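Local coordinates for Alr4995 protein (Nostoc sp., PDB 6LRF) that is a bifunctional enzyme that hydrolyses arginine to ornithine, ammonia and carbon dioxide and converts ornithine to proline with loss of ammonia, at residues B[290-302]-B[440-451]. Numbering follows the deposited sequence.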
loop_
_atom_site.group_PDB
_atom_site.type_symbol
_atom_site.label_atom_id
_atom_site.label_comp_id
_atom_site.label_asym_id
_atom_site.label_seq_id
_atom_site.Cartn_x
_atom_site.Cartn_y
_atom_site.Cartn_z
ATOM N N ILE B 290 23.632 -0.808 -35.327
ATOM C CA ILE B 290 22.330 -1.271 -34.845
ATOM C C ILE B 290 21.329 -1.208 -36.006
ATOM O O ILE B 290 21.296 -0.227 -36.741
ATOM C CB ILE B 290 21.849 -0.437 -33.632
ATOM C CG1 ILE B 290 20.481 -0.910 -33.157
ATOM C CG2 ILE B 290 21.820 1.048 -33.946
ATOM C CD1 ILE B 290 20.537 -2.245 -32.451
ATOM N N GLU B 291 20.563 -2.283 -36.198
ATOM C CA GLU B 291 19.586 -2.388 -37.283
ATOM C C GLU B 291 18.186 -2.735 -36.766
ATOM O O GLU B 291 18.038 -3.427 -35.759
ATOM C CB GLU B 291 20.002 -3.457 -38.293
ATOM C CG GLU B 291 21.083 -3.071 -39.281
ATOM C CD GLU B 291 21.285 -4.147 -40.361
ATOM O OE1 GLU B 291 20.527 -5.144 -40.352
ATOM O OE2 GLU B 291 22.185 -3.991 -41.223
ATOM N N GLY B 292 17.155 -2.293 -37.481
ATOM C CA GLY B 292 15.788 -2.614 -37.095
ATOM C C GLY B 292 14.836 -1.470 -37.362
ATOM O O GLY B 292 15.095 -0.634 -38.233
ATOM N N HIS B 293 13.726 -1.437 -36.631
ATOM C CA HIS B 293 12.783 -0.325 -36.730
ATOM C C HIS B 293 13.177 0.728 -35.699
ATOM O O HIS B 293 12.533 0.895 -34.665
ATOM C CB HIS B 293 11.343 -0.806 -36.523
ATOM C CG HIS B 293 10.931 -1.892 -37.469
ATOM N ND1 HIS B 293 10.613 -3.165 -37.048
ATOM C CD2 HIS B 293 10.806 -1.900 -38.819
ATOM C CE1 HIS B 293 10.295 -3.907 -38.095
ATOM N NE2 HIS B 293 10.412 -3.166 -39.182
ATOM N N LEU B 294 14.254 1.435 -35.992
ATOM C CA LEU B 294 14.982 2.153 -34.959
ATOM C C LEU B 294 14.193 3.319 -34.385
ATOM O O LEU B 294 14.200 3.543 -33.179
ATOM C CB LEU B 294 16.315 2.640 -35.512
ATOM C CG LEU B 294 17.275 1.549 -36.000
ATOM C CD1 LEU B 294 18.630 2.152 -36.405
ATOM C CD2 LEU B 294 17.455 0.463 -34.945
ATOM N N LEU B 295 13.497 4.045 -35.248
ATOM C CA LEU B 295 12.831 5.262 -34.816
ATOM C C LEU B 295 11.597 5.017 -33.985
ATOM O O LEU B 295 11.376 5.729 -33.005
ATOM C CB LEU B 295 12.454 6.117 -36.013
ATOM C CG LEU B 295 13.674 6.802 -36.602
ATOM C CD1 LEU B 295 13.220 7.799 -37.641
ATOM C CD2 LEU B 295 14.470 7.458 -35.497
ATOM N N ASP B 296 10.787 4.028 -34.356
ATOM C CA ASP B 296 9.512 3.855 -33.653
ATOM C C ASP B 296 9.576 2.864 -32.491
ATOM O O ASP B 296 8.741 2.908 -31.592
ATOM C CB ASP B 296 8.395 3.442 -34.625
ATOM C CG ASP B 296 8.643 2.101 -35.285
ATOM O OD1 ASP B 296 8.582 1.067 -34.586
ATOM O OD2 ASP B 296 8.875 2.080 -36.515
ATOM N N SER B 297 10.557 1.975 -32.487
ATOM C CA SER B 297 10.676 1.061 -31.361
ATOM C C SER B 297 11.395 1.737 -30.193
ATOM O O SER B 297 11.317 1.272 -29.054
ATOM C CB SER B 297 11.406 -0.212 -31.770
ATOM O OG SER B 297 12.740 0.062 -32.163
ATOM N N GLY B 298 12.078 2.845 -30.482
ATOM C CA GLY B 298 12.888 3.526 -29.490
ATOM C C GLY B 298 14.136 2.733 -29.122
ATOM O O GLY B 298 14.797 3.015 -28.117
ATOM N N LEU B 299 14.456 1.734 -29.941
ATOM C CA LEU B 299 15.651 0.924 -29.743
ATOM C C LEU B 299 16.905 1.810 -29.745
ATOM O O LEU B 299 17.736 1.716 -28.843
ATOM C CB LEU B 299 15.746 -0.152 -30.832
ATOM C CG LEU B 299 16.796 -1.250 -30.666
ATOM C CD1 LEU B 299 16.659 -1.906 -29.304
ATOM C CD2 LEU B 299 16.634 -2.281 -31.773
ATOM N N ILE B 300 17.017 2.680 -30.749
ATOM C CA ILE B 300 18.162 3.576 -30.851
ATOM C C ILE B 300 18.256 4.422 -29.585
ATOM O O ILE B 300 19.341 4.655 -29.056
ATOM C CB ILE B 300 18.081 4.488 -32.118
ATOM C CG1 ILE B 300 19.309 5.388 -32.219
ATOM C CG2 ILE B 300 16.813 5.337 -32.129
ATOM C CD1 ILE B 300 20.570 4.633 -32.486
ATOM N N ASN B 301 17.098 4.816 -29.071
ATOM C CA ASN B 301 17.015 5.766 -27.974
ATOM C C ASN B 301 17.399 5.079 -26.656
ATOM O O ASN B 301 18.086 5.663 -25.812
ATOM C CB ASN B 301 15.598 6.386 -27.943
ATOM C CG ASN B 301 15.230 6.972 -26.598
ATOM O OD1 ASN B 301 15.967 7.796 -26.039
ATOM N ND2 ASN B 301 14.071 6.562 -26.067
ATOM N N ARG B 302 17.004 3.821 -26.497
ATOM C CA ARG B 302 17.412 3.055 -25.327
ATOM C C ARG B 302 18.918 2.780 -25.317
ATOM O O ARG B 302 19.546 2.809 -24.264
ATOM C CB ARG B 302 16.642 1.737 -25.255
ATOM C CG ARG B 302 15.259 1.863 -24.631
ATOM C CD ARG B 302 14.475 0.552 -24.746
ATOM N NE ARG B 302 14.114 0.262 -26.134
ATOM C CZ ARG B 302 13.392 -0.785 -26.526
ATOM N NH1 ARG B 302 13.115 -0.954 -27.815
ATOM N NH2 ARG B 302 12.945 -1.663 -25.634
ATOM N N ILE B 440 30.791 -11.867 -29.096
ATOM C CA ILE B 440 29.525 -12.254 -28.475
ATOM C C ILE B 440 28.396 -11.467 -29.116
ATOM O O ILE B 440 28.476 -10.247 -29.245
ATOM C CB ILE B 440 29.535 -12.000 -26.957
ATOM C CG1 ILE B 440 30.749 -12.658 -26.308
ATOM C CG2 ILE B 440 28.225 -12.518 -26.305
ATOM C CD1 ILE B 440 31.222 -11.993 -25.037
ATOM N N ARG B 441 27.342 -12.153 -29.525
ATOM C CA ARG B 441 26.165 -11.449 -30.014
ATOM C C ARG B 441 24.906 -12.145 -29.514
ATOM O O ARG B 441 24.926 -13.332 -29.175
ATOM C CB ARG B 441 26.169 -11.366 -31.542
ATOM C CG ARG B 441 26.014 -12.708 -32.244
ATOM C CD ARG B 441 26.279 -12.538 -33.731
ATOM N NE ARG B 441 26.076 -13.777 -34.479
ATOM C CZ ARG B 441 26.474 -13.965 -35.737
ATOM N NH1 ARG B 441 26.246 -15.118 -36.340
ATOM N NH2 ARG B 441 27.100 -12.995 -36.384
ATOM N N THR B 442 23.819 -11.391 -29.448
ATOM C CA THR B 442 22.530 -11.956 -29.086
ATOM C C THR B 442 21.789 -12.352 -30.362
ATOM O O THR B 442 22.103 -11.854 -31.440
ATOM C CB THR B 442 21.682 -10.959 -28.296
ATOM O OG1 THR B 442 20.565 -11.637 -27.723
ATOM C CG2 THR B 442 21.169 -9.869 -29.225
ATOM N N ILE B 443 20.812 -13.247 -30.255
ATOM C CA ILE B 443 19.978 -13.533 -31.409
ATOM C C ILE B 443 18.515 -13.467 -31.009
ATOM O O ILE B 443 17.731 -14.352 -31.326
ATOM C CB ILE B 443 20.320 -14.904 -32.058
ATOM C CG1 ILE B 443 20.538 -15.991 -30.996
ATOM C CG2 ILE B 443 21.565 -14.773 -32.925
ATOM C CD1 ILE B 443 20.884 -17.359 -31.566
ATOM N N ARG B 444 18.159 -12.403 -30.302
ATOM C CA ARG B 444 16.759 -12.110 -30.038
ATOM C C ARG B 444 16.031 -11.785 -31.341
ATOM O O ARG B 444 16.526 -11.007 -32.164
ATOM C CB ARG B 444 16.614 -10.946 -29.064
ATOM C CG ARG B 444 17.460 -11.051 -27.837
ATOM C CD ARG B 444 17.444 -9.749 -27.063
ATOM N NE ARG B 444 16.089 -9.321 -26.721
ATOM C CZ ARG B 444 15.812 -8.284 -25.931
ATOM N NH1 ARG B 444 16.795 -7.566 -25.395
ATOM N NH2 ARG B 444 14.554 -7.966 -25.672
ATOM N N LYS B 445 14.858 -12.386 -31.523
ATOM C CA LYS B 445 14.046 -12.135 -32.712
ATOM C C LYS B 445 13.547 -10.688 -32.698
ATOM O O LYS B 445 13.550 -10.040 -31.648
ATOM C CB LYS B 445 12.876 -13.127 -32.796
ATOM C CG LYS B 445 13.290 -14.609 -32.946
ATOM C CD LYS B 445 14.636 -14.776 -33.672
ATOM C CE LYS B 445 14.708 -16.046 -34.531
ATOM N NZ LYS B 445 13.864 -15.986 -35.766
ATOM N N THR B 446 13.134 -10.189 -33.864
ATOM C CA THR B 446 12.798 -8.771 -34.043
ATOM C C THR B 446 11.838 -8.224 -32.980
ATOM O O THR B 446 12.129 -7.219 -32.328
ATOM C CB THR B 446 12.173 -8.507 -35.434
ATOM O OG1 THR B 446 12.884 -9.240 -36.441
ATOM C CG2 THR B 446 12.216 -7.015 -35.758
ATOM N N GLU B 447 10.704 -8.899 -32.799
ATOM C CA GLU B 447 9.683 -8.442 -31.860
ATOM C C GLU B 447 10.223 -8.353 -30.426
ATOM O O GLU B 447 9.755 -7.537 -29.628
ATOM C CB GLU B 447 8.453 -9.365 -31.925
ATOM C CG GLU B 447 8.407 -10.475 -30.872
ATOM C CD GLU B 447 7.208 -11.409 -31.028
ATOM O OE1 GLU B 447 6.111 -10.931 -31.405
ATOM O OE2 GLU B 447 7.354 -12.620 -30.753
ATOM N N SER B 448 11.225 -9.173 -30.109
ATOM C CA SER B 448 11.823 -9.177 -28.774
ATOM C C SER B 448 12.664 -7.925 -28.491
ATOM O O SER B 448 12.420 -7.225 -27.497
ATOM C CB SER B 448 12.684 -10.430 -28.571
ATOM O OG SER B 448 13.314 -10.411 -27.294
ATOM N N ARG B 449 13.652 -7.649 -29.350
ATOM C CA ARG B 449 14.548 -6.497 -29.163
ATOM C C ARG B 449 13.771 -5.177 -29.157
ATOM O O ARG B 449 14.226 -4.182 -28.585
ATOM C CB ARG B 449 15.631 -6.444 -30.257
ATOM C CG ARG B 449 16.440 -7.721 -30.442
ATOM C CD ARG B 449 17.583 -7.562 -31.453
ATOM N NE ARG B 449 17.118 -7.102 -32.760
ATOM C CZ ARG B 449 17.513 -5.971 -33.354
ATOM N NH1 ARG B 449 17.023 -5.646 -34.543
ATOM N NH2 ARG B 449 18.394 -5.162 -32.769
ATOM N N GLU B 450 12.601 -5.181 -29.794
ATOM C CA GLU B 450 11.763 -3.987 -29.910
ATOM C C GLU B 450 10.516 -4.111 -29.031
ATOM O O GLU B 450 9.577 -4.828 -29.379
ATOM C CB GLU B 450 11.375 -3.756 -31.377
ATOM C CG GLU B 450 12.580 -3.523 -32.307
ATOM C CD GLU B 450 12.205 -3.483 -33.788
ATOM O OE1 GLU B 450 11.000 -3.307 -34.092
ATOM O OE2 GLU B 450 13.114 -3.629 -34.648
ATOM N N GLN B 451 10.523 -3.420 -27.890
ATOM C CA GLN B 451 9.404 -3.440 -26.945
ATOM C C GLN B 451 8.116 -2.915 -27.573
ATOM O O GLN B 451 7.024 -3.086 -27.024
ATOM C CB GLN B 451 9.741 -2.611 -25.706
ATOM C CG GLN B 451 9.282 -1.171 -25.814
ATOM C CD GLN B 451 9.343 -0.424 -24.504
ATOM O OE1 GLN B 451 9.893 -0.914 -23.516
ATOM N NE2 GLN B 451 8.775 0.778 -24.489
#
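The imidazole of His-293 receives Glu-450 OE1 at its edge, in the ring plane, with the carboxylate turned 83° against the ring. His-293 ND1 lies 3.0 Å from Glu-450 OE1, which accepts through its syn lone pair, while NE2 bonds to Gln-326 O. Glu-450 OE2 takes the backbone N of His-293 at 3.0 Å from above the carboxylate plane, so one residue engages both oxygens. With its CG anti to the carbonyl carbon (chi1 -61°), Glu-450 CG lies 3.6 Å from Ser-297 CB. A glutamine here would probably turn an NH2 toward either the backbone N-H or the ND1-H of His-293, leaving that donor without its acceptor. At the Arg-449 guanidinium edge, NH1 donates to Glu-291 O at 2.7 Å, almost straight (172°); NH2 bonds to Leu-353 O, with Ile-290 CD1 beside it. Leu-299 CD2 approaches Arg-449 NH2 obliquely at 3.5 Å. The Arg-302 guanidinium has Glu-450 CA near its edge and Gln-451 CB, oblique, 3.3 Å from Arg-302 NH2. The contact joins two mixed sheets: strand 280-292 runs through an inverse gamma turn at His-293 and a Ser-297 ST turn into helix 299-310, against short helix 446-449 after edge strand 440-442.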